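Local atomic coordinates of biliverdin reductase (Synechocystis sp., PDB entry 5B3T), a protein that probably reduces biliverdin with NAD(P)H in the breakdown of heme. Residues 165-170 and 240-245; 207-212 and 216-221. One frame throughout, in Å; residues are numbered along the deposited sequence.

Contact 1 of 2, residues 165-170 and 240-245; sequences NPAPQR and KGEVFH
In the C-terminal alpha/beta domain, the loop after strand 153-163 lies against the end of strand 233-241, and N165, P166 and A167 meet E242 there. The backbone N of A167 gives its hydrogen to OE2 of E242 at 2.8 Å, nearly straight at 169°. It uses the anti lone pair of that oxygen, the one turned away from OE1. The other oxygen, OE1, is held in a salt bridge by R218, so the carboxylate is gripped at both ends and its rotation is probably fixed. E242 reaches the loop because its chain is extended beyond CG (chi2 173°). N165 crosses this chain at about a right angle, with OD1 3.4 Å from CG of E242. CB of A167 and CA of P166, a residue that follows a cis peptide bond, each lie 3.6 Å from OE2 of E242. A water joins ND2 of N165 to the backbone O of E242 by two weak bonds. E242 is the second residue of a type I beta turn from G241 to F244. This turn follows strand 233-241, an inner strand of the mixed sheet of the C-terminal alpha/beta domain.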
loop_
_atom_site.group_PDB
_atom_site.type_symbol
_atom_site.label_atom_id
_atom_site.label_comp_id
_atom_site.label_asym_id
_atom_site.label_seq_id
_atom_site.Cartn_x
_atom_site.Cartn_y
_atom_site.Cartn_z
ATOM N N ASN A 165 6.860 4.245 -22.090
ATOM C CA ASN A 165 6.800 3.838 -23.488
ATOM C C ASN A 165 8.104 3.129 -23.858
ATOM O O ASN A 165 9.176 3.726 -23.780
ATOM C CB ASN A 165 6.559 5.057 -24.387
ATOM C CG ASN A 165 6.205 4.679 -25.814
ATOM O OD1 ASN A 165 5.912 3.525 -26.111
ATOM N ND2 ASN A 165 6.220 5.665 -26.706
ATOM N N PRO A 166 8.020 1.848 -24.252
ATOM C CA PRO A 166 6.783 1.078 -24.406
ATOM C C PRO A 166 6.242 0.521 -23.091
ATOM O O PRO A 166 6.997 0.308 -22.144
ATOM C CB PRO A 166 7.208 -0.058 -25.335
ATOM C CG PRO A 166 8.625 -0.305 -24.954
ATOM C CD PRO A 166 9.205 1.052 -24.624
ATOM N N ALA A 167 4.938 0.301 -23.042
ATOM C CA ALA A 167 4.345 -0.339 -21.881
ATOM C C ALA A 167 4.830 -1.783 -21.798
ATOM O O ALA A 167 4.790 -2.503 -22.803
ATOM C CB ALA A 167 2.822 -0.293 -21.957
ATOM N N PRO A 168 5.286 -2.239 -20.639
ATOM C CA PRO A 168 5.837 -3.592 -20.539
ATOM C C PRO A 168 4.746 -4.651 -20.525
ATOM O O PRO A 168 3.565 -4.375 -20.305
ATOM C CB PRO A 168 6.586 -3.561 -19.203
ATOM C CG PRO A 168 5.777 -2.601 -18.375
ATOM C CD PRO A 168 5.275 -1.546 -19.337
ATOM N N GLN A 169 5.170 -5.887 -20.770
ATOM C CA GLN A 169 4.287 -7.040 -20.631
ATOM C C GLN A 169 4.567 -7.721 -19.292
ATOM O O GLN A 169 5.090 -8.834 -19.211
ATOM C CB GLN A 169 4.467 -7.998 -21.805
ATOM C CG GLN A 169 3.192 -8.740 -22.177
ATOM C CD GLN A 169 3.452 -10.093 -22.811
ATOM O OE1 GLN A 169 4.498 -10.705 -22.593
ATOM N NE2 GLN A 169 2.495 -10.570 -23.599
ATOM N N ARG A 170 4.213 -7.006 -18.224
ATOM C CA ARG A 170 4.395 -7.491 -16.864
ATOM C C ARG A 170 3.127 -7.212 -16.064
ATOM O O ARG A 170 2.200 -6.547 -16.537
ATOM C CB ARG A 170 5.628 -6.858 -16.204
ATOM C CG ARG A 170 5.517 -5.364 -15.966
ATOM C CD ARG A 170 6.818 -4.788 -15.428
ATOM N NE ARG A 170 7.218 -5.404 -14.167
ATOM C CZ ARG A 170 7.949 -4.796 -13.238
ATOM N NH1 ARG A 170 8.357 -3.548 -13.425
ATOM N NH2 ARG A 170 8.270 -5.433 -12.119
ATOM N N LYS A 240 -0.909 6.072 -16.185
ATOM C CA LYS A 240 0.404 5.584 -16.577
ATOM C C LYS A 240 0.294 4.959 -17.957
ATOM O O LYS A 240 -0.785 4.539 -18.383
ATOM C CB LYS A 240 0.972 4.576 -15.570
ATOM C CG LYS A 240 0.274 3.223 -15.550
ATOM C CD LYS A 240 0.926 2.301 -14.527
ATOM C CE LYS A 240 0.134 1.020 -14.344
ATOM N NZ LYS A 240 0.632 0.236 -13.181
ATOM N N GLY A 241 1.422 4.910 -18.656
ATOM C CA GLY A 241 1.443 4.264 -19.951
ATOM C C GLY A 241 1.943 5.117 -21.096
ATOM O O GLY A 241 2.562 6.166 -20.890
ATOM N N GLU A 242 1.651 4.674 -22.320
ATOM C CA GLU A 242 2.305 5.203 -23.509
ATOM C C GLU A 242 1.758 6.555 -23.957
ATOM O O GLU A 242 2.434 7.249 -24.723
ATOM C CB GLU A 242 2.187 4.189 -24.653
ATOM C CG GLU A 242 3.041 2.942 -24.451
ATOM C CD GLU A 242 2.785 1.867 -25.492
ATOM O OE1 GLU A 242 2.020 2.122 -26.448
ATOM O OE2 GLU A 242 3.355 0.763 -25.355
ATOM N N VAL A 243 0.568 6.957 -23.495
ATOM C CA VAL A 243 -0.058 8.178 -23.996
ATOM C C VAL A 243 0.298 9.417 -23.185
ATOM O O VAL A 243 -0.084 10.529 -23.578
ATOM C CB VAL A 243 -1.596 8.044 -24.042
ATOM C CG1 VAL A 243 -1.999 6.857 -24.900
ATOM C CG2 VAL A 243 -2.163 7.917 -22.633
ATOM N N PHE A 244 1.015 9.270 -22.075
ATOM C CA PHE A 244 1.288 10.379 -21.169
ATOM C C PHE A 244 2.667 10.954 -21.464
ATOM O O PHE A 244 3.677 10.256 -21.333
ATOM C CB PHE A 244 1.192 9.924 -19.714
ATOM C CG PHE A 244 -0.191 9.513 -19.302
ATOM C CD1 PHE A 244 -1.122 10.463 -18.920
ATOM C CD2 PHE A 244 -0.563 8.180 -19.304
ATOM C CE1 PHE A 244 -2.399 10.093 -18.543
ATOM C CE2 PHE A 244 -1.841 7.801 -18.929
ATOM C CZ PHE A 244 -2.760 8.761 -18.547
ATOM N N HIS A 245 2.706 12.230 -21.847
ATOM C CA HIS A 245 3.955 12.896 -22.188
ATOM C C HIS A 245 4.473 13.816 -21.090
ATOM O O HIS A 245 5.570 14.365 -21.236
ATOM C CB HIS A 245 3.793 13.693 -23.489
ATOM C CG HIS A 245 3.826 12.843 -24.720
ATOM N ND1 HIS A 245 2.714 12.185 -25.202
ATOM C CD2 HIS A 245 4.842 12.526 -25.556
ATOM C CE1 HIS A 245 3.044 11.507 -26.287
ATOM N NE2 HIS A 245 4.329 11.699 -26.524
HETATM O O HOH W 1 5.574 8.417 -24.862
#

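Contact 2 of 2, residues 207-212 and 216-221; sequences RFWDQP and YFRACL
The carbonyl O of W209 takes two backbone N-H groups, from R218 at 2.6 Å and from A219, the latter weak at 3.3 Å. The R218 N-H comes in nearly along the C=O axis. Beyond this pair, N of W209 bonds to O of A219, and R207 and L221 exchange two further bonds. CE3 of W209 meets CB of A219 at 3.5 Å, and CZ3 touches CB of L221. CD1 of F208 lies 3.6 Å from CB of C220, its partner on the same face of the sheet, and over one face of the F217 ring. The two phenylalanine ring planes are 59° apart. The guanidinium of R218 has one face toward CG of W209, while its NH1 makes the salt bridge to E242. A water links NE of R218 to O of D210. Q211 bends at chi2 (-79°), which lays its amide across R218, with NE2 3.4 Å from CB of R218. A second water joins NE2 of Q211 to O of F217. With an alanine here, the water on O of F217 would probably lose its amide partner and CB of R218 its cover. R218 and A219 both opposite W209 form a classic beta bulge in the antiparallel hairpin of strands 199-210 and 217-228.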
loop_
_atom_site.group_PDB
_atom_site.type_symbol
_atom_site.label_atom_id
_atom_site.label_comp_id
_atom_site.label_asym_id
_atom_site.label_seq_id
_atom_site.Cartn_x
_atom_site.Cartn_y
_atom_site.Cartn_z
ATOM N N ARG A 207 -10.433 4.673 -17.886
ATOM C CA ARG A 207 -10.212 4.482 -19.312
ATOM C C ARG A 207 -8.931 3.687 -19.522
ATOM O O ARG A 207 -7.907 3.976 -18.895
ATOM C CB ARG A 207 -10.127 5.828 -20.042
ATOM C CG ARG A 207 -9.768 5.700 -21.513
ATOM C CD ARG A 207 -9.810 7.032 -22.244
ATOM N NE ARG A 207 -9.522 6.854 -23.665
ATOM C CZ ARG A 207 -9.537 7.831 -24.567
ATOM N NH1 ARG A 207 -9.825 9.072 -24.201
ATOM N NH2 ARG A 207 -9.262 7.566 -25.836
ATOM N N PHE A 208 -8.992 2.691 -20.404
ATOM C CA PHE A 208 -7.840 1.870 -20.739
ATOM C C PHE A 208 -7.514 1.979 -22.223
ATOM O O PHE A 208 -8.403 2.151 -23.064
ATOM C CB PHE A 208 -8.075 0.395 -20.387
ATOM C CG PHE A 208 -8.119 0.119 -18.912
ATOM C CD1 PHE A 208 -6.948 -0.075 -18.198
ATOM C CD2 PHE A 208 -9.330 0.033 -18.243
ATOM C CE1 PHE A 208 -6.980 -0.338 -16.838
ATOM C CE2 PHE A 208 -9.370 -0.232 -16.881
ATOM C CZ PHE A 208 -8.193 -0.417 -16.178
ATOM N N TRP A 209 -6.222 1.883 -22.530
ATOM C CA TRP A 209 -5.720 1.677 -23.885
ATOM C C TRP A 209 -5.158 0.261 -23.929
ATOM O O TRP A 209 -4.120 -0.015 -23.319
ATOM C CB TRP A 209 -4.640 2.696 -24.250
ATOM C CG TRP A 209 -5.102 4.111 -24.472
ATOM C CD1 TRP A 209 -5.240 4.748 -25.673
ATOM C CD2 TRP A 209 -5.448 5.074 -23.466
ATOM N NE1 TRP A 209 -5.663 6.040 -25.477
ATOM C CE2 TRP A 209 -5.798 6.266 -24.133
ATOM C CE3 TRP A 209 -5.505 5.042 -22.070
ATOM C CZ2 TRP A 209 -6.197 7.414 -23.450
ATOM C CZ3 TRP A 209 -5.902 6.183 -21.394
ATOM C CH2 TRP A 209 -6.243 7.352 -22.085
ATOM N N ASP A 210 -5.836 -0.635 -24.637
ATOM C CA ASP A 210 -5.431 -2.033 -24.643
ATOM C C ASP A 210 -4.214 -2.261 -25.531
ATOM O O ASP A 210 -3.991 -1.552 -26.516
ATOM C CB ASP A 210 -6.576 -2.929 -25.116
ATOM C CG ASP A 210 -7.597 -3.196 -24.029
ATOM O OD1 ASP A 210 -7.326 -2.860 -22.857
ATOM O OD2 ASP A 210 -8.671 -3.749 -24.349
ATOM N N GLN A 211 -3.424 -3.263 -25.165
ATOM C CA GLN A 211 -2.386 -3.792 -26.036
ATOM C C GLN A 211 -3.025 -4.712 -27.071
ATOM O O GLN A 211 -4.212 -5.034 -26.979
ATOM C CB GLN A 211 -1.338 -4.531 -25.201
ATOM C CG GLN A 211 -0.472 -3.651 -24.314
ATOM C CD GLN A 211 0.645 -2.955 -25.081
ATOM O OE1 GLN A 211 0.575 -2.805 -26.298
ATOM N NE2 GLN A 211 1.683 -2.529 -24.365
ATOM N N PRO A 212 -2.275 -5.124 -28.103
ATOM C CA PRO A 212 -2.816 -6.135 -29.029
ATOM C C PRO A 212 -3.317 -7.379 -28.316
ATOM O O PRO A 212 -4.376 -7.911 -28.670
ATOM C CB PRO A 212 -1.624 -6.431 -29.947
ATOM C CG PRO A 212 -0.858 -5.155 -29.965
ATOM C CD PRO A 212 -0.989 -4.580 -28.578
ATOM N N TYR A 216 -3.390 -7.234 -21.445
ATOM C CA TYR A 216 -2.540 -6.143 -21.007
ATOM C C TYR A 216 -3.099 -4.830 -21.532
ATOM O O TYR A 216 -3.707 -4.782 -22.605
ATOM C CB TYR A 216 -1.103 -6.331 -21.504
ATOM C CG TYR A 216 -0.401 -7.532 -20.914
ATOM C CD1 TYR A 216 -0.515 -8.786 -21.501
ATOM C CD2 TYR A 216 0.381 -7.412 -19.773
ATOM C CE1 TYR A 216 0.124 -9.887 -20.963
ATOM C CE2 TYR A 216 1.026 -8.506 -19.230
ATOM C CZ TYR A 216 0.894 -9.741 -19.828
ATOM O OH TYR A 216 1.536 -10.832 -19.289
ATOM N N PHE A 217 -2.907 -3.765 -20.765
ATOM C CA PHE A 217 -3.156 -2.425 -21.265
ATOM C C PHE A 217 -1.825 -1.716 -21.469
ATOM O O PHE A 217 -0.838 -1.997 -20.783
ATOM C CB PHE A 217 -4.068 -1.610 -20.331
ATOM C CG PHE A 217 -3.546 -1.450 -18.923
ATOM C CD1 PHE A 217 -2.775 -0.351 -18.577
ATOM C CD2 PHE A 217 -3.865 -2.374 -17.936
ATOM C CE1 PHE A 217 -2.305 -0.188 -17.280
ATOM C CE2 PHE A 217 -3.399 -2.215 -16.636
ATOM C CZ PHE A 217 -2.620 -1.123 -16.309
ATOM N N ARG A 218 -1.798 -0.819 -22.449
ATOM C CA ARG A 218 -0.622 -0.002 -22.690
ATOM C C ARG A 218 -0.720 1.365 -22.035
ATOM O O ARG A 218 0.291 2.067 -21.949
ATOM C CB ARG A 218 -0.379 0.163 -24.195
ATOM C CG ARG A 218 -1.473 0.897 -24.943
ATOM C CD ARG A 218 -1.154 0.956 -26.430
ATOM N NE ARG A 218 -1.954 1.965 -27.117
ATOM C CZ ARG A 218 -1.535 3.203 -27.353
ATOM N NH1 ARG A 218 -0.325 3.577 -26.963
ATOM N NH2 ARG A 218 -2.322 4.065 -27.982
ATOM N N ALA A 219 -1.908 1.754 -21.582
ATOM C CA ALA A 219 -2.089 2.978 -20.822
ATOM C C ALA A 219 -3.409 2.884 -20.077
ATOM O O ALA A 219 -4.333 2.188 -20.510
ATOM C CB ALA A 219 -2.071 4.222 -21.722
ATOM N N CYS A 220 -3.484 3.582 -18.948
ATOM C CA CYS A 220 -4.728 3.712 -18.211
ATOM C C CYS A 220 -4.810 5.112 -17.625
ATOM O O CYS A 220 -3.794 5.717 -17.271
ATOM C CB CYS A 220 -4.857 2.662 -17.093
ATOM S SG CYS A 220 -3.738 2.885 -15.690
ATOM N N LEU A 221 -6.032 5.627 -17.549
ATOM C CA LEU A 221 -6.312 6.888 -16.873
ATOM C C LEU A 221 -7.544 6.680 -16.011
ATOM O O LEU A 221 -8.635 6.431 -16.536
ATOM C CB LEU A 221 -6.534 8.032 -17.866
ATOM C CG LEU A 221 -6.990 9.347 -17.227
ATOM C CD1 LEU A 221 -5.970 9.838 -16.206
ATOM C CD2 LEU A 221 -7.247 10.406 -18.288
HETATM O O HOH W 2 -4.785 0.996 -27.453
HETATM O O HOH W 3 1.444 -3.689 -21.588
#

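How the contacts relate
From the N terminus, the chain passes the Rossmann-type domain and runs along strand 153-163 into 165-170, where contact 1 starts. It then goes through the short helices 175-178, 183-189 and 193-196 to strand 199-210. Contact 2 pairs the two arms of the hairpin 199-210/217-228, with three residues between its segments. Strand 233-241 follows, and its end completes contact 1. Contact 2 is therefore nested inside the loop that contact 1 closes. Besides the E242-R218 bridge, a probable hydrogen bond from N of C220 to O of K240 joins them, and Q169 packs on Y216. Together they tie the loop after strand 153-163, which further on carries the NADP(+)-binding R170, to three neighbouring strands of the mixed sheet.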